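Local coordinates for protein transketolase (Campylobacter jejuni, PDB 3L84) that belongs to the transketolase family of thiamine diphosphate-binding enzymes and assembles from two copies of the same chain, at residues A[28-39]-A[67-75]. Residues are numbered along the deposited sequence; the frame is centred on the assembly and turned at random.
Sequences HPGAPLGLADIL and HASALLYSF
Pro32 and Leu71 mark the closest backbone approach of two helices, with CA atoms 5.1 Å apart. The helix axes of 30-39 and 69-75 run 49° from parallel and come within 8.7 Å. His28 and His67 meet where the two segments begin, and Ala68 is the N-cap residue of helix 69-75. His67 CB sits over the centre of the His28 ring, 3.6 Å from its centroid, in a CH-pi contact. The imidazole planes are inclined at 52°, neither stacked nor edge-to-face. Ala31 CB lies at the edge of the His67 ring.

Further along, the contact is apolar. The Pro32 ring rests on Ala68 and Leu71, with Pro32 CB 3.8 Å from Leu71 CB. With CG anti to the backbone N (chi1 -178°), the side chain of Leu71 extends across to Leu35 and Leu39. CD2 packs on Leu35 CB, CD1 lies near Pro32 O, and both methyls touch Leu39 CD2. Leu39 meets Leu71 tip to tip. Its CD2 lies 3.7 Å from both Leu71 CG and Phe75 CB, and its CD1 lies over one face of the Phe75 ring. Phe63 of strand 60-63 also touches Leu39, Ala68 and Leu71.

Two waters bridge the segments where they begin, mostly through backbone atoms. One donates to His28 O and to His67 O (2.7 Å), and accepts from Ala70 N. A second lies in the plane of the His28 ring, 2.8 Å from ND1, and donates to His67 O. Both histidine rings also meet His256, and His28 packs on Asp449 of the second subunit. Polar links between the segments thus pass through water, which satisfies two carbonyls and an N-H of the first helical turn; buried apolar packing in the thiamine diphosphate-binding domain holds the rest.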
# COMPACT_ATOMS: atom_id res chain seq x y z
N HIS A 28 25.46 2.87 4.62
CA HIS A 28 25.44 2.67 3.17
C HIS A 28 26.43 3.58 2.50
O HIS A 28 26.17 4.75 2.28
CB HIS A 28 24.04 3.00 2.66
CG HIS A 28 22.96 2.15 3.24
ND1 HIS A 28 22.39 2.39 4.46
CD2 HIS A 28 22.30 1.09 2.70
CE1 HIS A 28 21.43 1.50 4.67
NE2 HIS A 28 21.37 0.69 3.61
N PRO A 29 27.64 3.07 2.24
CA PRO A 29 28.69 3.95 1.69
C PRO A 29 28.80 3.96 0.16
O PRO A 29 29.39 4.90 -0.40
CB PRO A 29 29.96 3.33 2.28
CG PRO A 29 29.63 1.89 2.35
CD PRO A 29 28.17 1.77 2.67
N GLY A 30 28.27 2.93 -0.50
CA GLY A 30 28.48 2.78 -1.93
C GLY A 30 27.86 3.86 -2.78
O GLY A 30 28.53 4.41 -3.66
N ALA A 31 26.60 4.15 -2.52
CA ALA A 31 25.94 5.25 -3.25
C ALA A 31 26.54 6.64 -2.97
O ALA A 31 26.72 7.41 -3.91
CB ALA A 31 24.41 5.21 -3.07
N PRO A 32 26.86 6.97 -1.71
CA PRO A 32 27.58 8.23 -1.48
C PRO A 32 28.81 8.39 -2.35
O PRO A 32 29.04 9.46 -2.93
CB PRO A 32 27.91 8.14 -0.00
CG PRO A 32 26.67 7.42 0.55
CD PRO A 32 26.33 6.38 -0.47
N LEU A 33 29.61 7.33 -2.46
CA LEU A 33 30.81 7.37 -3.29
C LEU A 33 30.46 7.48 -4.77
O LEU A 33 31.15 8.20 -5.50
CB LEU A 33 31.72 6.16 -3.02
CG LEU A 33 32.79 6.37 -1.96
CD1 LEU A 33 32.21 6.76 -0.59
CD2 LEU A 33 33.63 5.11 -1.82
N GLY A 34 29.41 6.81 -5.20
CA GLY A 34 28.96 6.88 -6.58
C GLY A 34 28.40 8.22 -6.97
O GLY A 34 28.49 8.59 -8.13
N LEU A 35 27.86 8.95 -6.01
CA LEU A 35 27.14 10.20 -6.25
C LEU A 35 27.98 11.45 -5.93
O LEU A 35 27.56 12.58 -6.18
CB LEU A 35 25.85 10.27 -5.44
CG LEU A 35 24.76 9.31 -5.93
CD1 LEU A 35 23.66 9.24 -4.87
CD2 LEU A 35 24.24 9.78 -7.25
N ALA A 36 29.19 11.27 -5.41
CA ALA A 36 29.95 12.40 -4.89
C ALA A 36 30.38 13.42 -5.95
O ALA A 36 30.39 14.63 -5.67
CB ALA A 36 31.16 11.93 -4.11
N ASP A 37 30.67 12.93 -7.15
CA ASP A 37 31.04 13.85 -8.21
C ASP A 37 29.84 14.69 -8.66
O ASP A 37 29.95 15.91 -8.86
CB ASP A 37 31.66 13.09 -9.40
CG ASP A 37 32.89 12.30 -9.00
OD1 ASP A 37 33.75 12.82 -8.25
OD2 ASP A 37 32.98 11.12 -9.39
N ILE A 38 28.68 14.05 -8.82
CA ILE A 38 27.46 14.75 -9.15
C ILE A 38 27.13 15.81 -8.11
O ILE A 38 26.81 16.94 -8.46
CB ILE A 38 26.30 13.75 -9.31
CG1 ILE A 38 26.51 12.87 -10.56
CG2 ILE A 38 24.93 14.49 -9.34
CD1 ILE A 38 25.65 11.59 -10.61
N LEU A 39 27.16 15.45 -6.82
CA LEU A 39 26.83 16.44 -5.78
C LEU A 39 27.81 17.60 -5.73
O LEU A 39 27.41 18.73 -5.51
CB LEU A 39 26.65 15.75 -4.42
CG LEU A 39 26.07 16.66 -3.34
CD1 LEU A 39 24.73 17.28 -3.68
CD2 LEU A 39 25.96 15.86 -2.03
N HIS A 67 18.85 6.03 2.09
CA HIS A 67 20.03 5.26 2.49
C HIS A 67 21.32 6.02 2.27
O HIS A 67 22.28 5.72 2.97
CB HIS A 67 20.08 3.88 1.83
CG HIS A 67 20.04 3.93 0.35
ND1 HIS A 67 21.16 4.04 -0.44
CD2 HIS A 67 18.98 3.95 -0.49
CE1 HIS A 67 20.79 4.06 -1.72
NE2 HIS A 67 19.47 4.04 -1.77
N ALA A 68 21.36 6.97 1.34
CA ALA A 68 22.54 7.78 1.08
C ALA A 68 22.68 9.00 2.01
O ALA A 68 23.37 9.98 1.69
CB ALA A 68 22.56 8.18 -0.42
N SER A 69 22.04 8.90 3.17
CA SER A 69 22.06 9.93 4.19
C SER A 69 23.44 10.45 4.54
O SER A 69 23.58 11.64 4.78
CB SER A 69 21.37 9.39 5.43
OG SER A 69 22.01 8.22 5.86
N ALA A 70 24.47 9.60 4.57
CA ALA A 70 25.77 10.10 4.97
C ALA A 70 26.27 11.19 4.01
O ALA A 70 26.93 12.14 4.40
CB ALA A 70 26.80 8.95 5.04
N LEU A 71 25.96 11.03 2.74
CA LEU A 71 26.37 12.03 1.75
C LEU A 71 25.61 13.34 1.95
O LEU A 71 26.19 14.43 1.89
CB LEU A 71 26.13 11.52 0.32
CG LEU A 71 26.55 12.46 -0.81
CD1 LEU A 71 28.06 12.66 -0.81
CD2 LEU A 71 26.07 11.96 -2.21
N LEU A 72 24.29 13.25 2.18
CA LEU A 72 23.50 14.44 2.48
C LEU A 72 24.03 15.16 3.71
O LEU A 72 24.24 16.37 3.68
CB LEU A 72 22.03 14.10 2.66
CG LEU A 72 21.09 15.26 3.05
CD1 LEU A 72 21.11 16.37 2.06
CD2 LEU A 72 19.70 14.68 3.26
N TYR A 73 24.28 14.42 4.78
CA TYR A 73 24.77 15.04 6.01
C TYR A 73 26.15 15.68 5.80
O TYR A 73 26.41 16.77 6.31
CB TYR A 73 24.87 13.99 7.11
CG TYR A 73 23.56 13.36 7.53
CD1 TYR A 73 22.38 14.03 7.43
CD2 TYR A 73 23.52 12.08 8.04
CE1 TYR A 73 21.18 13.44 7.84
CE2 TYR A 73 22.36 11.48 8.46
CZ TYR A 73 21.19 12.14 8.34
OH TYR A 73 20.00 11.55 8.75
N SER A 74 27.01 15.02 5.05
CA SER A 74 28.32 15.60 4.74
C SER A 74 28.17 16.95 4.04
O SER A 74 28.82 17.94 4.41
CB SER A 74 29.11 14.65 3.87
OG SER A 74 29.45 13.42 4.52
N PHE A 75 27.29 16.98 3.03
CA PHE A 75 27.03 18.19 2.27
C PHE A 75 26.42 19.30 3.14
O PHE A 75 26.82 20.46 3.05
CB PHE A 75 26.13 17.86 1.09
CG PHE A 75 25.69 19.07 0.31
CD1 PHE A 75 26.61 19.81 -0.39
CD2 PHE A 75 24.39 19.50 0.35
CE1 PHE A 75 26.22 20.96 -1.08
CE2 PHE A 75 24.00 20.64 -0.36
CZ PHE A 75 24.92 21.35 -1.07
O HOH W 1 24.67 6.75 3.75
O HOH W 2 23.19 4.74 5.81